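Local coordinates for protein RNA-dependent RNA Polymerase (Bombyx mori cytoplasmic polyhedrosis virus, PDB 6TZ0) that transcribes the double-stranded RNA genome of the virus conservatively into plus strands and probably makes the complementary minus strands after core assembly, at residues K948-R959 against L1106-I1114; F1093-K1101 against R1126-Y1134. All coordinates share one frame; numbering follows the deposited sequence.

Contact 1. Residues K948-R959 against L1106-I1114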
loop_
_atom_site.group_PDB
_atom_site.type_symbol
_atom_site.label_atom_id
_atom_site.label_comp_id
_atom_site.label_asym_id
_atom_site.label_seq_id
_atom_site.Cartn_x
_atom_site.Cartn_y
_atom_site.Cartn_z
ATOM N N LYS A 948 -32.499 1.386 11.281
ATOM C CA LYS A 948 -33.035 0.757 12.484
ATOM C C LYS A 948 -32.255 1.181 13.719
ATOM O O LYS A 948 -32.838 1.365 14.794
ATOM C CB LYS A 948 -33.007 -0.763 12.348
ATOM C CG LYS A 948 -33.993 -1.332 11.358
ATOM C CD LYS A 948 -33.899 -2.844 11.344
ATOM C CE LYS A 948 -34.859 -3.463 10.344
ATOM N NZ LYS A 948 -34.735 -4.945 10.336
ATOM N N SER A 949 -30.937 1.348 13.578
ATOM C CA SER A 949 -30.122 1.822 14.690
ATOM C C SER A 949 -30.461 3.262 15.046
ATOM O O SER A 949 -30.528 3.613 16.229
ATOM C CB SER A 949 -28.641 1.682 14.344
ATOM O OG SER A 949 -27.823 2.151 15.397
ATOM N N ARG A 950 -30.713 4.100 14.035
ATOM C CA ARG A 950 -31.137 5.475 14.291
ATOM C C ARG A 950 -32.524 5.524 14.928
ATOM O O ARG A 950 -32.775 6.351 15.814
ATOM C CB ARG A 950 -31.121 6.284 12.997
ATOM C CG ARG A 950 -29.741 6.576 12.447
ATOM C CD ARG A 950 -29.804 7.600 11.329
ATOM N NE ARG A 950 -30.515 7.112 10.159
ATOM C CZ ARG A 950 -29.926 6.482 9.154
ATOM N NH1 ARG A 950 -28.618 6.281 9.190
ATOM N NH2 ARG A 950 -30.636 6.063 8.117
ATOM N N ARG A 951 -33.427 4.634 14.500
ATOM C CA ARG A 951 -34.757 4.555 15.098
ATOM C C ARG A 951 -34.694 4.117 16.556
ATOM O O ARG A 951 -35.377 4.693 17.410
ATOM C CB ARG A 951 -35.634 3.600 14.288
ATOM C CG ARG A 951 -37.013 3.299 14.884
ATOM C CD ARG A 951 -37.986 4.470 14.777
ATOM N NE ARG A 951 -37.907 5.381 15.916
ATOM C CZ ARG A 951 -38.548 6.542 15.987
ATOM N NH1 ARG A 951 -39.327 6.934 14.988
ATOM N NH2 ARG A 951 -38.415 7.310 17.061
ATOM N N ALA A 952 -33.864 3.120 16.865
ATOM C CA ALA A 952 -33.732 2.676 18.249
ATOM C C ALA A 952 -33.009 3.704 19.108
ATOM O O ALA A 952 -33.298 3.819 20.305
ATOM C CB ALA A 952 -33.005 1.338 18.304
ATOM N N ALA A 953 -32.090 4.473 18.517
ATOM C CA ALA A 953 -31.441 5.548 19.259
ATOM C C ALA A 953 -32.422 6.666 19.580
ATOM O O ALA A 953 -32.396 7.220 20.683
ATOM C CB ALA A 953 -30.253 6.086 18.467
ATOM N N SER A 954 -33.311 6.993 18.639
ATOM C CA SER A 954 -34.357 7.971 18.928
ATOM C C SER A 954 -35.359 7.441 19.947
ATOM O O SER A 954 -35.891 8.212 20.760
ATOM C CB SER A 954 -35.071 8.366 17.639
ATOM O OG SER A 954 -36.125 9.270 17.904
ATOM N N ASP A 955 -35.614 6.130 19.923
ATOM C CA ASP A 955 -36.498 5.507 20.904
ATOM C C ASP A 955 -35.894 5.568 22.304
ATOM O O ASP A 955 -36.611 5.781 23.288
ATOM C CB ASP A 955 -36.772 4.061 20.492
ATOM C CG ASP A 955 -37.969 3.460 21.200
ATOM O OD1 ASP A 955 -38.649 4.174 21.964
ATOM O OD2 ASP A 955 -38.226 2.256 20.996
ATOM N N LEU A 956 -34.577 5.381 22.412
ATOM C CA LEU A 956 -33.900 5.599 23.688
ATOM C C LEU A 956 -33.876 7.072 24.074
ATOM O O LEU A 956 -33.881 7.397 25.266
ATOM C CB LEU A 956 -32.477 5.058 23.621
ATOM C CG LEU A 956 -32.370 3.542 23.606
ATOM C CD1 LEU A 956 -30.975 3.139 23.240
ATOM C CD2 LEU A 956 -32.706 3.029 24.980
ATOM N N LYS A 957 -33.830 7.963 23.083
ATOM C CA LYS A 957 -33.809 9.397 23.351
ATOM C C LYS A 957 -35.118 9.877 23.964
ATOM O O LYS A 957 -35.109 10.676 24.907
ATOM C CB LYS A 957 -33.519 10.153 22.057
ATOM C CG LYS A 957 -33.498 11.659 22.183
ATOM C CD LYS A 957 -32.322 12.129 23.002
ATOM C CE LYS A 957 -32.285 13.641 23.062
ATOM N NZ LYS A 957 -32.024 14.224 21.717
ATOM N N ILE A 958 -36.252 9.397 23.450
ATOM C CA ILE A 958 -37.533 9.899 23.938
ATOM C C ILE A 958 -37.880 9.347 25.325
ATOM O O ILE A 958 -38.631 9.989 26.070
ATOM C CB ILE A 958 -38.630 9.621 22.889
ATOM C CG1 ILE A 958 -39.885 10.460 23.149
ATOM C CG2 ILE A 958 -38.971 8.144 22.815
ATOM C CD1 ILE A 958 -40.839 10.513 21.980
ATOM N N ARG A 959 -37.312 8.209 25.724
ATOM C CA ARG A 959 -37.525 7.682 27.068
ATOM C C ARG A 959 -36.562 8.261 28.097
ATOM O O ARG A 959 -36.561 7.808 29.245
ATOM C CB ARG A 959 -37.421 6.150 27.076
ATOM C CG ARG A 959 -38.730 5.393 26.809
ATOM C CD ARG A 959 -39.160 5.459 25.352
ATOM N NE ARG A 959 -40.339 4.647 25.062
ATOM C CZ ARG A 959 -40.294 3.385 24.649
ATOM N NH1 ARG A 959 -39.129 2.784 24.467
ATOM N NH2 ARG A 959 -41.417 2.724 24.408
ATOM N N LEU A 1106 -35.753 -0.962 28.011
ATOM C CA LEU A 1106 -35.052 -0.148 27.031
ATOM C C LEU A 1106 -33.764 -0.793 26.539
ATOM O O LEU A 1106 -33.073 -0.203 25.704
ATOM C CB LEU A 1106 -34.722 1.227 27.622
ATOM C CG LEU A 1106 -35.750 2.366 27.631
ATOM C CD1 LEU A 1106 -36.217 2.672 26.219
ATOM C CD2 LEU A 1106 -36.932 2.122 28.564
ATOM N N LEU A 1107 -33.383 -1.906 27.177
ATOM C CA LEU A 1107 -32.130 -2.620 26.888
ATOM C C LEU A 1107 -32.020 -3.210 25.489
ATOM O O LEU A 1107 -30.986 -3.081 24.837
ATOM C CB LEU A 1107 -31.897 -3.714 27.933
ATOM C CG LEU A 1107 -30.454 -4.184 28.118
ATOM C CD1 LEU A 1107 -29.869 -4.646 26.795
ATOM C CD2 LEU A 1107 -29.610 -3.075 28.726
ATOM N N ASN A 1108 -33.079 -3.861 25.030
ATOM C CA ASN A 1108 -33.097 -4.380 23.666
ATOM C C ASN A 1108 -33.010 -3.252 22.643
ATOM O O ASN A 1108 -32.417 -3.430 21.574
ATOM C CB ASN A 1108 -34.356 -5.216 23.444
ATOM C CG ASN A 1108 -34.323 -6.526 24.207
ATOM O OD1 ASN A 1108 -33.300 -7.208 24.248
ATOM N ND2 ASN A 1108 -35.445 -6.883 24.824
ATOM N N ASP A 1109 -33.576 -2.084 22.964
ATOM C CA ASP A 1109 -33.379 -0.904 22.130
ATOM C C ASP A 1109 -31.925 -0.461 22.122
ATOM O O ASP A 1109 -31.439 0.022 21.094
ATOM C CB ASP A 1109 -34.268 0.241 22.610
ATOM C CG ASP A 1109 -35.730 -0.004 22.332
ATOM O OD1 ASP A 1109 -36.039 -0.661 21.317
ATOM O OD2 ASP A 1109 -36.571 0.459 23.131
ATOM N N PHE A 1110 -31.219 -0.628 23.247
ATOM C CA PHE A 1110 -29.778 -0.393 23.269
ATOM C C PHE A 1110 -29.053 -1.351 22.339
ATOM O O PHE A 1110 -28.156 -0.942 21.598
ATOM C CB PHE A 1110 -29.234 -0.520 24.693
ATOM C CG PHE A 1110 -27.736 -0.400 24.786
ATOM C CD1 PHE A 1110 -27.119 0.832 24.682
ATOM C CD2 PHE A 1110 -26.945 -1.524 24.983
ATOM C CE1 PHE A 1110 -25.746 0.943 24.765
ATOM C CE2 PHE A 1110 -25.569 -1.417 25.062
ATOM C CZ PHE A 1110 -24.972 -0.183 24.955
ATOM N N PHE A 1111 -29.446 -2.627 22.346
ATOM C CA PHE A 1111 -28.823 -3.599 21.449
ATOM C C PHE A 1111 -29.086 -3.296 19.978
ATOM O O PHE A 1111 -28.202 -3.505 19.139
ATOM C CB PHE A 1111 -29.313 -4.999 21.793
ATOM C CG PHE A 1111 -28.751 -5.529 23.064
ATOM C CD1 PHE A 1111 -27.537 -5.070 23.538
ATOM C CD2 PHE A 1111 -29.459 -6.439 23.819
ATOM C CE1 PHE A 1111 -27.023 -5.539 24.716
ATOM C CE2 PHE A 1111 -28.947 -6.912 25.005
ATOM C CZ PHE A 1111 -27.722 -6.463 25.452
ATOM N N VAL A 1112 -30.282 -2.809 19.650
ATOM C CA VAL A 1112 -30.575 -2.459 18.263
ATOM C C VAL A 1112 -29.850 -1.171 17.857
ATOM O O VAL A 1112 -29.371 -1.058 16.722
ATOM C CB VAL A 1112 -32.101 -2.367 18.054
ATOM C CG1 VAL A 1112 -32.460 -1.939 16.634
ATOM C CG2 VAL A 1112 -32.744 -3.704 18.336
ATOM N N ALA A 1113 -29.713 -0.208 18.775
ATOM C CA ALA A 1113 -29.024 1.038 18.450
ATOM C C ALA A 1113 -27.523 0.826 18.278
ATOM O O ALA A 1113 -26.901 1.446 17.410
ATOM C CB ALA A 1113 -29.300 2.085 19.525
ATOM N N ILE A 1114 -26.921 -0.044 19.093
ATOM C CA ILE A 1114 -25.527 -0.417 18.862
ATOM C C ILE A 1114 -25.417 -1.348 17.659
ATOM O O ILE A 1114 -24.369 -1.377 16.996
ATOM C CB ILE A 1114 -24.937 -1.033 20.148
ATOM C CG1 ILE A 1114 -25.114 -0.074 21.315
ATOM C CG2 ILE A 1114 -23.446 -1.321 20.041
ATOM C CD1 ILE A 1114 -24.547 1.260 21.084
#
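Ala952 and Ala1113 lie in the seam of a nearly antiparallel helix pair within the C-terminal part of the polymerase, where helix 945-958 packs on the short helix 1107-1114. The segment axes come within 7.4 Å of each other, their directions 143° apart, a closeness that small residues at the crossing permit. Ala1113 is a knob in a hole made by Ser949, Ala952, Ala953 and Leu956; its CB sits 4.0 Å from Ala952 CB. The Ala952 methyl in turn lies 3.5 Å from the carbonyl oxygen of Asp1109 and also touches CG1 of Val1112.

Further along the seam, Leu956 sends its two branches to different places. CD1 lies against the backbone of Phe1110, 3.7 Å from its CA, whereas CD2 meets CD1 of Leu1106 as the two leucines run past one another head to tail. With CG on the backbone N side (chi1 -72°), the leucine tip is brought nearer the partner helix. Leu963 adds to the packing on this side chain from a loop.

At the Arg959 end the contact turns ionic, a salt-bridge network of Asp955, Arg959 and Asp1109. OD2 of Asp955 and OD2 of Asp1109 are 3.2 Å apart, with carboxylate planes 49° from each other. Arg959, its chain bent at chi2, lays its aliphatic part across Leu1106. Its NH1 is 2.9 Å from Asp955 OD1, held by charge alone because that oxygen is off the guanidinium plane and no N-H points at it; Asp1109 OD2, at the guanidinium edge, is the long arm at 3.7 Å. At the other end, Ser949 OG faces the carbonyl oxygen of Ala1113, but the modelled separation is too short for a hydrogen bond there to be more than doubtful. Arg959 probably offsets the charge of the two aspartates, more closely that of Asp955.

Contact 2. Residues F1093-K1101 against R1126-Y1134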
loop_
_atom_site.group_PDB
_atom_site.type_symbol
_atom_site.label_atom_id
_atom_site.label_comp_id
_atom_site.label_asym_id
_atom_site.label_seq_id
_atom_site.Cartn_x
_atom_site.Cartn_y
_atom_site.Cartn_z
ATOM N N PHE A 1093 -19.734 0.603 26.967
ATOM C CA PHE A 1093 -20.013 -0.108 28.208
ATOM C C PHE A 1093 -20.594 0.821 29.262
ATOM O O PHE A 1093 -21.433 0.396 30.058
ATOM C CB PHE A 1093 -18.753 -0.778 28.761
ATOM C CG PHE A 1093 -19.024 -1.659 29.955
ATOM C CD1 PHE A 1093 -19.452 -2.960 29.773
ATOM C CD2 PHE A 1093 -18.909 -1.171 31.256
ATOM C CE1 PHE A 1093 -19.725 -3.766 30.853
ATOM C CE2 PHE A 1093 -19.213 -1.964 32.332
ATOM C CZ PHE A 1093 -19.606 -3.268 32.129
ATOM N N LYS A 1094 -20.146 2.078 29.303
ATOM C CA LYS A 1094 -20.622 2.994 30.335
ATOM C C LYS A 1094 -22.090 3.340 30.133
ATOM O O LYS A 1094 -22.892 3.243 31.072
ATOM C CB LYS A 1094 -19.764 4.255 30.361
ATOM C CG LYS A 1094 -18.384 4.037 30.939
ATOM C CD LYS A 1094 -17.631 5.340 31.067
ATOM C CE LYS A 1094 -17.162 5.841 29.714
ATOM N NZ LYS A 1094 -16.318 7.057 29.845
ATOM N N GLN A 1095 -22.467 3.697 28.901
ATOM C CA GLN A 1095 -23.871 3.964 28.606
ATOM C C GLN A 1095 -24.720 2.702 28.715
ATOM O O GLN A 1095 -25.873 2.768 29.170
ATOM C CB GLN A 1095 -23.990 4.592 27.220
ATOM C CG GLN A 1095 -23.395 5.995 27.148
ATOM C CD GLN A 1095 -23.351 6.552 25.741
ATOM O OE1 GLN A 1095 -23.695 5.872 24.777
ATOM N NE2 GLN A 1095 -22.913 7.797 25.616
ATOM N N GLY A 1096 -24.150 1.544 28.375
ATOM C CA GLY A 1096 -24.877 0.299 28.530
ATOM C C GLY A 1096 -25.096 -0.084 29.980
ATOM O O GLY A 1096 -26.130 -0.645 30.329
ATOM N N TYR A 1097 -24.133 0.213 30.846
ATOM C CA TYR A 1097 -24.307 -0.130 32.247
ATOM C C TYR A 1097 -25.236 0.861 32.931
ATOM O O TYR A 1097 -25.924 0.508 33.896
ATOM C CB TYR A 1097 -22.954 -0.195 32.946
ATOM C CG TYR A 1097 -23.029 -0.687 34.368
ATOM C CD1 TYR A 1097 -23.272 -2.026 34.645
ATOM C CD2 TYR A 1097 -22.848 0.181 35.435
ATOM C CE1 TYR A 1097 -23.340 -2.482 35.941
ATOM C CE2 TYR A 1097 -22.915 -0.268 36.735
ATOM C CZ TYR A 1097 -23.160 -1.598 36.981
ATOM O OH TYR A 1097 -23.223 -2.049 38.277
ATOM N N LYS A 1098 -25.284 2.097 32.427
ATOM C CA LYS A 1098 -26.284 3.049 32.899
ATOM C C LYS A 1098 -27.695 2.595 32.540
ATOM O O LYS A 1098 -28.601 2.635 33.380
ATOM C CB LYS A 1098 -26.004 4.438 32.325
ATOM C CG LYS A 1098 -24.793 5.116 32.928
ATOM C CD LYS A 1098 -24.551 6.475 32.302
ATOM C CE LYS A 1098 -23.273 7.097 32.831
ATOM N NZ LYS A 1098 -23.395 7.439 34.273
ATOM N N ILE A 1099 -27.899 2.146 31.298
ATOM C CA ILE A 1099 -29.227 1.661 30.920
ATOM C C ILE A 1099 -29.495 0.263 31.493
ATOM O O ILE A 1099 -30.655 -0.155 31.596
ATOM C CB ILE A 1099 -29.381 1.757 29.385
ATOM C CG1 ILE A 1099 -30.833 1.591 28.930
ATOM C CG2 ILE A 1099 -28.544 0.739 28.681
ATOM C CD1 ILE A 1099 -31.749 2.657 29.420
ATOM N N TYR A 1100 -28.453 -0.449 31.925
ATOM C CA TYR A 1100 -28.627 -1.726 32.611
ATOM C C TYR A 1100 -29.110 -1.525 34.042
ATOM O O TYR A 1100 -30.012 -2.231 34.505
ATOM C CB TYR A 1100 -27.307 -2.495 32.582
ATOM C CG TYR A 1100 -27.302 -3.814 33.311
ATOM C CD1 TYR A 1100 -27.916 -4.935 32.769
ATOM C CD2 TYR A 1100 -26.654 -3.944 34.533
ATOM C CE1 TYR A 1100 -27.897 -6.147 33.436
ATOM C CE2 TYR A 1100 -26.630 -5.146 35.204
ATOM C CZ TYR A 1100 -27.251 -6.244 34.654
ATOM O OH TYR A 1100 -27.225 -7.439 35.329
ATOM N N LYS A 1101 -28.516 -0.566 34.763
ATOM C CA LYS A 1101 -28.963 -0.263 36.120
ATOM C C LYS A 1101 -30.344 0.376 36.153
ATOM O O LYS A 1101 -31.023 0.304 37.182
ATOM C CB LYS A 1101 -27.954 0.649 36.820
ATOM C CG LYS A 1101 -26.575 0.046 37.076
ATOM C CD LYS A 1101 -26.547 -0.915 38.265
ATOM C CE LYS A 1101 -26.557 -2.382 37.857
ATOM N NZ LYS A 1101 -26.408 -3.272 39.039
ATOM N N ARG A 1126 -23.184 -10.577 29.805
ATOM C CA ARG A 1126 -22.312 -11.171 30.814
ATOM C C ARG A 1126 -21.264 -10.180 31.311
ATOM O O ARG A 1126 -20.825 -10.273 32.463
ATOM C CB ARG A 1126 -21.652 -12.429 30.256
ATOM C CG ARG A 1126 -22.644 -13.535 29.976
ATOM C CD ARG A 1126 -21.995 -14.764 29.367
ATOM N NE ARG A 1126 -21.144 -15.478 30.311
ATOM C CZ ARG A 1126 -20.396 -16.526 29.988
ATOM N NH1 ARG A 1126 -20.400 -16.985 28.745
ATOM N NH2 ARG A 1126 -19.651 -17.124 30.909
ATOM N N ALA A 1127 -20.882 -9.211 30.476
ATOM C CA ALA A 1127 -19.978 -8.154 30.914
ATOM C C ALA A 1127 -20.631 -7.257 31.962
ATOM O O ALA A 1127 -19.987 -6.887 32.953
ATOM C CB ALA A 1127 -19.514 -7.331 29.714
ATOM N N PHE A 1128 -21.914 -6.918 31.772
ATOM C CA PHE A 1128 -22.606 -6.141 32.803
ATOM C C PHE A 1128 -22.786 -6.949 34.078
ATOM O O PHE A 1128 -22.688 -6.403 35.184
ATOM C CB PHE A 1128 -23.976 -5.660 32.343
ATOM C CG PHE A 1128 -23.942 -4.800 31.142
ATOM C CD1 PHE A 1128 -23.172 -3.654 31.126
ATOM C CD2 PHE A 1128 -24.780 -5.061 30.078
ATOM C CE1 PHE A 1128 -23.147 -2.850 30.017
ATOM C CE2 PHE A 1128 -24.784 -4.251 28.986
ATOM C CZ PHE A 1128 -23.961 -3.144 28.947
ATOM N N ALA A 1129 -23.062 -8.249 33.937
ATOM C CA ALA A 1129 -23.237 -9.094 35.113
ATOM C C ALA A 1129 -21.931 -9.252 35.881
ATOM O O ALA A 1129 -21.940 -9.372 37.110
ATOM C CB ALA A 1129 -23.791 -10.456 34.705
ATOM N N TYR A 1130 -20.797 -9.236 35.182
ATOM C CA TYR A 1130 -19.533 -9.348 35.890
ATOM C C TYR A 1130 -19.056 -8.000 36.414
ATOM O O TYR A 1130 -18.218 -7.950 37.315
ATOM C CB TYR A 1130 -18.469 -9.968 34.990
ATOM C CG TYR A 1130 -17.269 -10.450 35.763
ATOM C CD1 TYR A 1130 -17.329 -11.630 36.492
ATOM C CD2 TYR A 1130 -16.091 -9.726 35.788
ATOM C CE1 TYR A 1130 -16.244 -12.078 37.214
ATOM C CE2 TYR A 1130 -15.009 -10.164 36.510
ATOM C CZ TYR A 1130 -15.084 -11.339 37.213
ATOM O OH TYR A 1130 -13.988 -11.768 37.922
ATOM N N TYR A 1131 -19.554 -6.896 35.867
ATOM C CA TYR A 1131 -19.199 -5.621 36.475
ATOM C C TYR A 1131 -20.056 -5.322 37.699
ATOM O O TYR A 1131 -19.583 -4.663 38.631
ATOM C CB TYR A 1131 -19.318 -4.492 35.457
ATOM C CG TYR A 1131 -18.788 -3.163 35.948
ATOM C CD1 TYR A 1131 -17.419 -2.926 36.019
ATOM C CD2 TYR A 1131 -19.650 -2.148 36.336
ATOM C CE1 TYR A 1131 -16.926 -1.718 36.456
ATOM C CE2 TYR A 1131 -19.164 -0.934 36.779
ATOM C CZ TYR A 1131 -17.799 -0.728 36.837
ATOM O OH TYR A 1131 -17.307 0.476 37.278
ATOM N N SER A 1132 -21.308 -5.794 37.717
ATOM C CA SER A 1132 -22.184 -5.515 38.852
ATOM C C SER A 1132 -21.772 -6.305 40.090
ATOM O O SER A 1132 -21.996 -5.856 41.219
ATOM C CB SER A 1132 -23.635 -5.813 38.484
ATOM O OG SER A 1132 -23.823 -7.193 38.236
ATOM N N LEU A 1133 -21.177 -7.481 39.904
ATOM C CA LEU A 1133 -20.664 -8.295 41.003
ATOM C C LEU A 1133 -19.153 -8.395 40.863
ATOM O O LEU A 1133 -18.664 -8.957 39.879
ATOM C CB LEU A 1133 -21.285 -9.689 41.006
ATOM C CG LEU A 1133 -22.766 -9.815 41.336
ATOM C CD1 LEU A 1133 -23.196 -11.259 41.188
ATOM C CD2 LEU A 1133 -23.041 -9.301 42.738
ATOM N N TYR A 1134 -18.431 -7.878 41.863
ATOM C CA TYR A 1134 -16.962 -7.898 41.934
ATOM C C TYR A 1134 -16.324 -7.172 40.749
ATOM O O TYR A 1134 -15.471 -7.720 40.053
ATOM C CB TYR A 1134 -16.405 -9.322 42.056
ATOM C CG TYR A 1134 -16.840 -10.042 43.307
ATOM C CD1 TYR A 1134 -16.267 -9.742 44.539
ATOM C CD2 TYR A 1134 -17.810 -11.037 43.255
ATOM C CE1 TYR A 1134 -16.661 -10.401 45.689
ATOM C CE2 TYR A 1134 -18.210 -11.704 44.401
ATOM C CZ TYR A 1134 -17.631 -11.382 45.614
ATOM O OH TYR A 1134 -18.026 -12.044 46.753
#
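Ser1132, whose CB lies against Tyr1097 OH and Lys1101 NZ, turns its hydroxyl back into its own helix: OG donates to the carbonyl oxygen of Ala1129 at 3.1 Å. The donor stands above the carbonyl plane, and chi1 of 65°, which places OG between the backbone N and the carbonyl carbon, aims it back along the helix. No hydrogen bond joins the two segments, which meet chiefly through rings.

Phe1128 is the central knob, set among Phe1093, Gly1096, Tyr1097 and Tyr1100. Its CE1 and CZ press on the backbone of Gly1096, where the absence of a side chain lets the ring come so close, with CZ 3.4 Å from Gly1096 C. CB of Phe1128 sits over the centre of the Tyr1100 ring, a CH-pi contact 3.7 Å from the centroid and only 5° off the normal. The two rings themselves are almost parallel but slid apart, so they barely overlap. Phe1093 meets Phe1128 obliquely, CE1 to CD1 at 3.5 Å, and its CE1 also touches the methyl of Ala1127.

Tyr1131 joins Phe1093 to Tyr1097. It receives the edge of Phe1093 on its face, the planes at 82°, and presents its own edge to the face of Tyr1097, CD2 over the middle of that ring and 3.6 Å from Tyr1097 CZ. CG of Lys1101 lies over the opposite face of Tyr1097, which is thus sandwiched between an aliphatic chain and a ring edge. Tyr1088 extends the cluster, meeting Phe1093 edge-to-face and Tyr1131 obliquely. Helices 1091-1101 and 1118-1132 cross steeply here, with Phe1128 as the knob, within a cluster of five aromatic rings in the helical C-terminal region of the polymerase.

Overall arrangement
The two contacts interleave along the chain: helix 945-958 comes first, then helices 1091-1101, 1107-1114 and 1118-1132 in succession, with contact 1 joining the first to the third and contact 2 the second to the fourth. Their centres are about 17 Å apart, on the same side of the chain's centre. They touch directly, since Ile1099 of helix 1091-1101 packs on Leu1106, Leu1107 and Phe1110, and Phe1110 CZ lies 3.6 Å from Gly1096 CA. Phe1110 and Phe1111 also lean on helix 1118-1132. Helix 1107-1114 is thereby clasped by three helices, so the four helices pack as one group in the C-terminal region, away from the known metal and nucleotide sites.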